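Long-range contacts in LysR family transcriptional regulator (PDB 5X0O), which probably acts as a sequence-specific DNA-binding transcription regulator of the LysR family, this chain being its substrate-binding (effector) domain: residues I9-P14 / I36-T41; L111-I116 / V123-R128. All blocks are in the same frame, centred on the assembly; numbering follows the deposited sequence.

How the contacts relate
Two ways of joining neighbouring strands are set side by side in this effector domain. Contact 1 (9-14 with 36-41) is a parallel pair whose strands are separated in sequence by a stretch rich in helix; contact 2 (111-116 with 123-128) is an antiparallel hairpin closed by a short loop. They lie on opposite sides of the chain's centre, with their own centres 33 Å apart and their nearest atoms about 15 Å apart, and so do not touch within one chain. The dimer relates them otherwise: Asn37 of contact 1 packs on Gly129 of the second subunit, and Arg128 of contact 2 packs on Asn37 of that subunit.

Contact 1. Residues I9-P14 / I36-T41; sequences IKISTP and INIELT
Strands 9-14 and 38-41 run parallel with their axes 4.8 Å apart, and five backbone hydrogen bonds pass between them, from Ile9 N to Asn37 O at one end to Thr13 N to Thr41 O at the other. The bonds differ in quality: Glu39 N to Ile9 O is short and almost straight (2.7 Å, 176°), whereas Thr13 N to Thr41 O stretches to 3.3 Å and arrives from above the carbonyl plane. On the face carrying Ile9, Ile11, Ile38 and Leu40, the contacts are apolar. Ile9 CD1 meets CG2 of Ile36 (3.6 Å), and Phe197 of helix 192-202 packs on Ile9. CG1 of Ile11 stands between its backbone N and carbonyl carbon (chi1 73°), and there it meets CD1 of Leu40 at 3.6 Å. That same leucine methyl also lies against Thr13, whose side chain it crosses at about a right angle, with Thr13 CG2 3.6 Å from Leu40 CD1 and the threonine OG1, hydrogen-bonded to Thr18, nearer still. The other face is more polar: Lys10 NZ and Glu39 OE2 stand 4.3 Å apart, beyond a salt bridge, so any attraction is probably loose. Helix 23-32 covers the apolar face, placing Leu26 on Ile11 and Phe29 on Ile36 and Ile38. Ile38 to Leu40 pair in parallel with a strand of the second subunit, extending the sheet across the interface. With helix 23-32 lying between the strands in sequence, this is the beta-alpha-beta crossover of the periplasmic-binding-protein-like fold to which LysR effector domains belong.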
ATOM      1  N   ILE A   9       9.610  12.820  15.047  1.00 29.23           N
ATOM      2  CA  ILE A   9       8.735  13.703  14.285  1.00 29.14           C
ATOM      3  C   ILE A   9       7.537  12.880  13.841  1.00 27.45           C
ATOM      4  O   ILE A   9       7.698  11.850  13.174  1.00 29.99           O
ATOM      5  CB  ILE A   9       9.452  14.328  13.079  1.00 31.86           C
ATOM      6  CG1 ILE A   9      10.673  15.117  13.540  1.00 33.08           C
ATOM      7  CG2 ILE A   9       8.512  15.245  12.324  1.00 35.49           C
ATOM      8  CD1 ILE A   9      11.303  15.915  12.439  1.00 37.38           C
ATOM      9  N   LYS A  10       6.340  13.323  14.219  1.00 20.25           N
ATOM     10  CA  LYS A  10       5.105  12.592  13.959  1.00 25.01           C
ATOM     11  C   LYS A  10       4.392  13.248  12.780  1.00 27.68           C
ATOM     12  O   LYS A  10       3.915  14.383  12.892  1.00 28.75           O
ATOM     13  CB  LYS A  10       4.226  12.579  15.208  1.00 26.83           C
ATOM     14  CG  LYS A  10       3.141  11.521  15.212  1.00 32.58           C
ATOM     15  CD  LYS A  10       2.496  11.402  16.587  1.00 39.74           C
ATOM     16  CE  LYS A  10       1.422  10.327  16.597  1.00 44.47           C
ATOM     17  NZ  LYS A  10       1.920   9.051  16.006  1.00 46.53           N
ATOM     18  N   ILE A  11       4.319  12.540  11.651  1.00 25.44           N
ATOM     19  CA  ILE A  11       3.729  13.084  10.435  1.00 27.93           C
ATOM     20  C   ILE A  11       2.646  12.149   9.908  1.00 27.16           C
ATOM     21  O   ILE A  11       2.658  10.939  10.157  1.00 20.90           O
ATOM     22  CB  ILE A  11       4.794  13.350   9.345  1.00 29.34           C
ATOM     23  CG1 ILE A  11       5.285  12.044   8.732  1.00 33.19           C
ATOM     24  CG2 ILE A  11       5.975  14.103   9.917  1.00 30.45           C
ATOM     25  CD1 ILE A  11       6.196  12.252   7.544  1.00 36.60           C
ATOM     26  N   SER A  12       1.697  12.731   9.175  1.00 29.30           N
ATOM     27  CA  SER A  12       0.596  12.003   8.557  1.00 28.03           C
ATOM     28  C   SER A  12       0.544  12.362   7.079  1.00 27.59           C
ATOM     29  O   SER A  12       0.620  13.541   6.722  1.00 29.42           O
ATOM     30  CB  SER A  12      -0.740  12.337   9.233  1.00 26.24           C
ATOM     31  OG  SER A  12      -1.837  11.918   8.441  1.00 32.83           O
ATOM     32  N   THR A  13       0.414  11.352   6.229  1.00 27.03           N
ATOM     33  CA  THR A  13       0.410  11.512   4.784  1.00 22.05           C
ATOM     34  C   THR A  13      -0.824  10.846   4.199  1.00 44.55           C
ATOM     35  O   THR A  13      -1.397   9.938   4.809  1.00 24.37           O
ATOM     36  CB  THR A  13       1.673  10.907   4.152  1.00 26.09           C
ATOM     37  OG1 THR A  13       1.822   9.547   4.581  1.00 26.67           O
ATOM     38  CG2 THR A  13       2.906  11.700   4.551  1.00 28.58           C
ATOM     39  N   PRO A  14      -1.268  11.285   3.016  1.00 41.12           N
ATOM     40  CA  PRO A  14      -2.416  10.634   2.375  1.00 44.54           C
ATOM     41  C   PRO A  14      -2.104   9.190   2.011  1.00 45.81           C
ATOM     42  O   PRO A  14      -0.965   8.833   1.701  1.00 43.16           O
ATOM     43  CB  PRO A  14      -2.664  11.488   1.126  1.00 45.74           C
ATOM     44  CG  PRO A  14      -1.393  12.232   0.905  1.00 41.51           C
ATOM     45  CD  PRO A  14      -0.813  12.464   2.260  1.00 35.32           C
ATOM     46  N   ILE A  36      17.705  12.250  13.349  1.00 26.19           N
ATOM     47  CA  ILE A  36      16.282  12.523  13.510  1.00 22.34           C
ATOM     48  C   ILE A  36      15.488  11.251  13.241  1.00 28.01           C
ATOM     49  O   ILE A  36      15.756  10.522  12.278  1.00 30.09           O
ATOM     50  CB  ILE A  36      15.845  13.670  12.580  1.00 21.29           C
ATOM     51  CG1 ILE A  36      16.671  14.927  12.874  1.00 26.82           C
ATOM     52  CG2 ILE A  36      14.360  13.957  12.731  1.00 19.23           C
ATOM     53  CD1 ILE A  36      16.131  16.188  12.229  1.00 30.70           C
ATOM     54  N   ASN A  37      14.512  10.977  14.101  1.00 30.55           N
ATOM     55  CA  ASN A  37      13.617   9.840  13.941  1.00 25.92           C
ATOM     56  C   ASN A  37      12.266  10.324  13.438  1.00 26.99           C
ATOM     57  O   ASN A  37      11.779  11.383  13.846  1.00 31.04           O
ATOM     58  CB  ASN A  37      13.438   9.080  15.257  1.00 25.35           C
ATOM     59  CG  ASN A  37      14.757   8.750  15.922  1.00 27.73           C
ATOM     60  OD1 ASN A  37      15.493   7.873  15.470  1.00 26.57           O
ATOM     61  ND2 ASN A  37      15.063   9.454  17.006  1.00 28.08           N
ATOM     62  N   ILE A  38      11.661   9.542  12.550  1.00 28.13           N
ATOM     63  CA  ILE A  38      10.399   9.891  11.914  1.00 30.88           C
ATOM     64  C   ILE A  38       9.382   8.801  12.219  1.00 31.08           C
ATOM     65  O   ILE A  38       9.688   7.609  12.102  1.00 27.09           O
ATOM     66  CB  ILE A  38      10.570  10.080  10.394  1.00 25.22           C
ATOM     67  CG1 ILE A  38      11.210  11.437  10.105  1.00 26.28           C
ATOM     68  CG2 ILE A  38       9.232   9.936   9.674  1.00 24.14           C
ATOM     69  CD1 ILE A  38      11.320  11.758   8.631  1.00 30.33           C
ATOM     70  N   GLU A  39       8.180   9.210  12.625  1.00 34.21           N
ATOM     71  CA  GLU A  39       7.052   8.303  12.807  1.00 36.46           C
ATOM     72  C   GLU A  39       5.969   8.713  11.814  1.00 35.92           C
ATOM     73  O   GLU A  39       5.409   9.810  11.916  1.00 42.76           O
ATOM     74  CB  GLU A  39       6.539   8.335  14.246  1.00 40.76           C
ATOM     75  CG  GLU A  39       6.395   6.946  14.868  1.00 53.47           C
ATOM     76  CD  GLU A  39       6.523   6.949  16.386  1.00 60.42           C
ATOM     77  OE1 GLU A  39       7.666   6.922  16.900  1.00 59.06           O
ATOM     78  OE2 GLU A  39       5.475   6.978  17.070  1.00 62.78           O
ATOM     79  N   LEU A  40       5.682   7.835  10.858  1.00 23.20           N
ATOM     80  CA  LEU A  40       4.797   8.141   9.744  1.00 20.42           C
ATOM     81  C   LEU A  40       3.536   7.290   9.822  1.00 28.10           C
ATOM     82  O   LEU A  40       3.597   6.097  10.132  1.00 27.77           O
ATOM     83  CB  LEU A  40       5.511   7.902   8.412  1.00 19.59           C
ATOM     84  CG  LEU A  40       4.660   7.870   7.144  1.00 34.15           C
ATOM     85  CD1 LEU A  40       3.972   9.205   6.932  1.00 35.53           C
ATOM     86  CD2 LEU A  40       5.513   7.508   5.938  1.00 33.01           C
ATOM     87  N   THR A  41       2.391   7.910   9.534  1.00 22.56           N
ATOM     88  CA  THR A  41       1.105   7.217   9.549  1.00 27.42           C
ATOM     89  C   THR A  41       0.349   7.585   8.281  1.00 26.85           C
ATOM     90  O   THR A  41      -0.070   8.735   8.122  1.00 27.86           O
ATOM     91  CB  THR A  41       0.289   7.583  10.789  1.00 32.72           C
ATOM     92  OG1 THR A  41       1.136   7.565  11.946  1.00 44.15           O
ATOM     93  CG2 THR A  41      -0.854   6.597  10.983  1.00 28.00           C
TER

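Contact 2. Residues L111-I116 / V123-R128; sequences LKWTLI and VVNVDR
Lys112 rises beside Val126 and Val124 on the exposed side of the hairpin as a nearly straight chain, with an anti chi1 (-177°) that carries it out along the methyls of the two valines. At the root its CA lies 3.7 Å from Asn125 O. Beyond CB, CG comes alongside CG1 of Val126 (3.8 Å) and near CG1 of Val124, and after CD the chain returns to that second valine methyl, with CE 3.7 Å from Val124 CG1, where the contact ends. Thr114 takes the other branch of Val124, its CG2 lying 3.9 Å from the valine CG2, the two side chains side by side and pointing the same way. Beneath them, Trp113 pairs with Asn125 and Leu115 with Val123 as antiparallel hydrogen-bonded pairs. The bond from Asn125 N to Trp113 O lies in the carbonyl plane at 2.7 Å, and Val124 CA adds a CA-H...O contact to this oxygen. On the buried face Trp113 and Asn125 meet CB to CB at 3.9 Å, while Leu80 and Leu151 pack against Trp113 and Leu115. Asn125 OD1 accepts from Asp127 N (3.0 Å), forming an Asx turn where the strand ends. The two faces thus differ in chemistry: outside, valine methyls lie along one side of the aliphatic part of Lys112; on the Trp113 and Asn125 face, the Lys106 ammonium is held by Asn125 OD1 and the carbonyls of Leu111 and Asp127 and makes a cation-pi contact with the indole, surroundings that would be expected to favour its charged form.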
ATOM      1  N   LEU A 111     -14.483   5.568  -5.240  1.00 36.42           N
ATOM      2  CA  LEU A 111     -15.620   4.714  -5.564  1.00 34.90           C
ATOM      3  C   LEU A 111     -16.705   5.471  -6.316  1.00 36.39           C
ATOM      4  O   LEU A 111     -17.503   4.847  -7.022  1.00 38.54           O
ATOM      5  CB  LEU A 111     -16.203   4.098  -4.294  1.00 31.44           C
ATOM      6  CG  LEU A 111     -15.348   3.033  -3.611  1.00 30.50           C
ATOM      7  CD1 LEU A 111     -16.109   2.414  -2.453  1.00 32.64           C
ATOM      8  CD2 LEU A 111     -14.933   1.970  -4.614  1.00 27.87           C
ATOM      9  N   LYS A 112     -16.752   6.791  -6.173  1.00 41.34           N
ATOM     10  CA  LYS A 112     -17.693   7.648  -6.891  1.00 46.23           C
ATOM     11  C   LYS A 112     -16.896   8.470  -7.893  1.00 43.78           C
ATOM     12  O   LYS A 112     -16.073   9.304  -7.504  1.00 43.09           O
ATOM     13  CB  LYS A 112     -18.458   8.549  -5.922  1.00 49.86           C
ATOM     14  CG  LYS A 112     -19.521   9.424  -6.568  1.00 46.02           C
ATOM     15  CD  LYS A 112     -20.156  10.351  -5.542  1.00 46.86           C
ATOM     16  CE  LYS A 112     -21.377  11.058  -6.110  1.00 51.83           C
ATOM     17  NZ  LYS A 112     -21.632  12.373  -5.455  1.00 54.15           N
ATOM     18  N   TRP A 113     -17.133   8.232  -9.180  1.00 40.40           N
ATOM     19  CA  TRP A 113     -16.410   8.925 -10.238  1.00 37.81           C
ATOM     20  C   TRP A 113     -17.199  10.168 -10.630  1.00 34.57           C
ATOM     21  O   TRP A 113     -18.287  10.064 -11.205  1.00 34.64           O
ATOM     22  CB  TRP A 113     -16.205   8.012 -11.444  1.00 40.46           C
ATOM     23  CG  TRP A 113     -15.316   6.834 -11.196  1.00 40.50           C
ATOM     24  CD1 TRP A 113     -14.660   6.522 -10.039  1.00 39.47           C
ATOM     25  CD2 TRP A 113     -14.984   5.803 -12.135  1.00 40.24           C
ATOM     26  NE1 TRP A 113     -13.941   5.361 -10.201  1.00 35.09           N
ATOM     27  CE2 TRP A 113     -14.123   4.900 -11.478  1.00 39.00           C
ATOM     28  CE3 TRP A 113     -15.330   5.558 -13.468  1.00 38.01           C
ATOM     29  CZ2 TRP A 113     -13.603   3.770 -12.112  1.00 37.25           C
ATOM     30  CZ3 TRP A 113     -14.816   4.437 -14.093  1.00 34.24           C
ATOM     31  CH2 TRP A 113     -13.962   3.557 -13.415  1.00 33.66           C
ATOM     32  N   THR A 114     -16.658  11.339 -10.318  1.00 28.07           N
ATOM     33  CA  THR A 114     -17.242  12.612 -10.732  1.00 27.79           C
ATOM     34  C   THR A 114     -16.340  13.165 -11.828  1.00 26.38           C
ATOM     35  O   THR A 114     -15.287  13.742 -11.547  1.00 31.26           O
ATOM     36  CB  THR A 114     -17.376  13.575  -9.553  1.00 33.74           C
ATOM     37  OG1 THR A 114     -18.091  12.933  -8.488  1.00 34.24           O
ATOM     38  CG2 THR A 114     -18.133  14.826  -9.973  1.00 25.29           C
ATOM     39  N   LEU A 115     -16.755  12.978 -13.078  1.00 27.23           N
ATOM     40  CA  LEU A 115     -15.939  13.276 -14.247  1.00 34.64           C
ATOM     41  C   LEU A 115     -16.433  14.547 -14.925  1.00 40.00           C
ATOM     42  O   LEU A 115     -17.635  14.704 -15.158  1.00 43.79           O
ATOM     43  CB  LEU A 115     -15.970  12.102 -15.224  1.00 35.08           C
ATOM     44  CG  LEU A 115     -15.598  10.756 -14.606  1.00 31.74           C
ATOM     45  CD1 LEU A 115     -15.800   9.660 -15.626  1.00 34.85           C
ATOM     46  CD2 LEU A 115     -14.160  10.774 -14.098  1.00 23.26           C
ATOM     47  N   ILE A 116     -15.503  15.446 -15.245  1.00 38.73           N
ATOM     48  CA  ILE A 116     -15.802  16.722 -15.887  1.00 39.50           C
ATOM     49  C   ILE A 116     -15.018  16.803 -17.187  1.00 38.53           C
ATOM     50  O   ILE A 116     -13.825  16.479 -17.220  1.00 42.50           O
ATOM     51  CB  ILE A 116     -15.455  17.914 -14.971  1.00 45.02           C
ATOM     52  CG1 ILE A 116     -16.157  17.768 -13.622  1.00 52.86           C
ATOM     53  CG2 ILE A 116     -15.896  19.201 -15.598  1.00 44.10           C
ATOM     54  CD1 ILE A 116     -15.224  17.255 -12.487  1.00 53.09           C
ATOM     55  N   VAL A 123     -20.300  14.447 -15.139  1.00 39.11           N
ATOM     56  CA  VAL A 123     -20.928  13.133 -15.222  1.00 37.73           C
ATOM     57  C   VAL A 123     -20.448  12.302 -14.039  1.00 39.23           C
ATOM     58  O   VAL A 123     -19.238  12.156 -13.831  1.00 34.79           O
ATOM     59  CB  VAL A 123     -20.605  12.425 -16.551  1.00 35.22           C
ATOM     60  CG1 VAL A 123     -21.032  10.967 -16.496  1.00 33.65           C
ATOM     61  CG2 VAL A 123     -21.284  13.139 -17.711  1.00 35.87           C
ATOM     62  N   VAL A 124     -21.391  11.760 -13.270  1.00 42.98           N
ATOM     63  CA  VAL A 124     -21.094  10.982 -12.071  1.00 42.13           C
ATOM     64  C   VAL A 124     -21.361   9.510 -12.361  1.00 46.91           C
ATOM     65  O   VAL A 124     -22.400   9.162 -12.936  1.00 49.69           O
ATOM     66  CB  VAL A 124     -21.923  11.464 -10.867  1.00 39.47           C
ATOM     67  CG1 VAL A 124     -21.830  10.463  -9.714  1.00 33.74           C
ATOM     68  CG2 VAL A 124     -21.457  12.843 -10.422  1.00 39.78           C
ATOM     69  N   ASN A 125     -20.425   8.650 -11.963  1.00 46.59           N
ATOM     70  CA  ASN A 125     -20.565   7.205 -12.097  1.00 43.71           C
ATOM     71  C   ASN A 125     -20.527   6.570 -10.713  1.00 42.18           C
ATOM     72  O   ASN A 125     -19.514   6.664 -10.011  1.00 42.81           O
ATOM     73  CB  ASN A 125     -19.460   6.620 -12.980  1.00 42.98           C
ATOM     74  CG  ASN A 125     -19.643   5.134 -13.233  1.00 43.66           C
ATOM     75  OD1 ASN A 125     -19.431   4.308 -12.344  1.00 42.25           O
ATOM     76  ND2 ASN A 125     -20.034   4.785 -14.454  1.00 44.07           N
ATOM     77  N   VAL A 126     -21.626   5.924 -10.327  1.00 40.06           N
ATOM     78  CA  VAL A 126     -21.702   5.211  -9.059  1.00 37.51           C
ATOM     79  C   VAL A 126     -21.959   3.739  -9.346  1.00 42.71           C
ATOM     80  O   VAL A 126     -22.576   3.033  -8.537  1.00 44.30           O
ATOM     81  CB  VAL A 126     -22.793   5.793  -8.142  1.00 37.12           C
ATOM     82  CG1 VAL A 126     -22.322   7.101  -7.513  1.00 36.35           C
ATOM     83  CG2 VAL A 126     -24.088   5.997  -8.917  1.00 33.81           C
ATOM     84  N   ASP A 127     -21.496   3.269 -10.502  1.00 42.31           N
ATOM     85  CA  ASP A 127     -21.658   1.868 -10.859  1.00 40.72           C
ATOM     86  C   ASP A 127     -20.891   0.980  -9.890  1.00 43.08           C
ATOM     87  O   ASP A 127     -19.865   1.370  -9.327  1.00 45.63           O
ATOM     88  CB  ASP A 127     -21.165   1.609 -12.282  1.00 41.37           C
ATOM     89  CG  ASP A 127     -22.121   2.119 -13.335  1.00 46.43           C
ATOM     90  OD1 ASP A 127     -23.301   2.361 -13.007  1.00 50.32           O
ATOM     91  OD2 ASP A 127     -21.689   2.269 -14.497  1.00 49.52           O
ATOM     92  N   ARG A 128     -21.403  -0.229  -9.695  1.00 43.21           N
ATOM     93  CA  ARG A 128     -20.700  -1.236  -8.916  1.00 39.99           C
ATOM     94  C   ARG A 128     -19.595  -1.825  -9.783  1.00 38.94           C
ATOM     95  O   ARG A 128     -19.863  -2.342 -10.873  1.00 39.36           O
ATOM     96  CB  ARG A 128     -21.675  -2.311  -8.438  1.00 44.42           C
ATOM     97  CG  ARG A 128     -21.044  -3.655  -8.127  1.00 51.17           C
ATOM     98  CD  ARG A 128     -22.042  -4.580  -7.445  1.00 59.72           C
ATOM     99  NE  ARG A 128     -22.012  -5.931  -7.999  1.00 65.23           N
ATOM    100  CZ  ARG A 128     -22.901  -6.875  -7.707  1.00 68.88           C
ATOM    101  NH1 ARG A 128     -22.803  -8.078  -8.258  1.00 70.12           N
ATOM    102  NH2 ARG A 128     -23.893  -6.615  -6.868  1.00 70.76           N
TER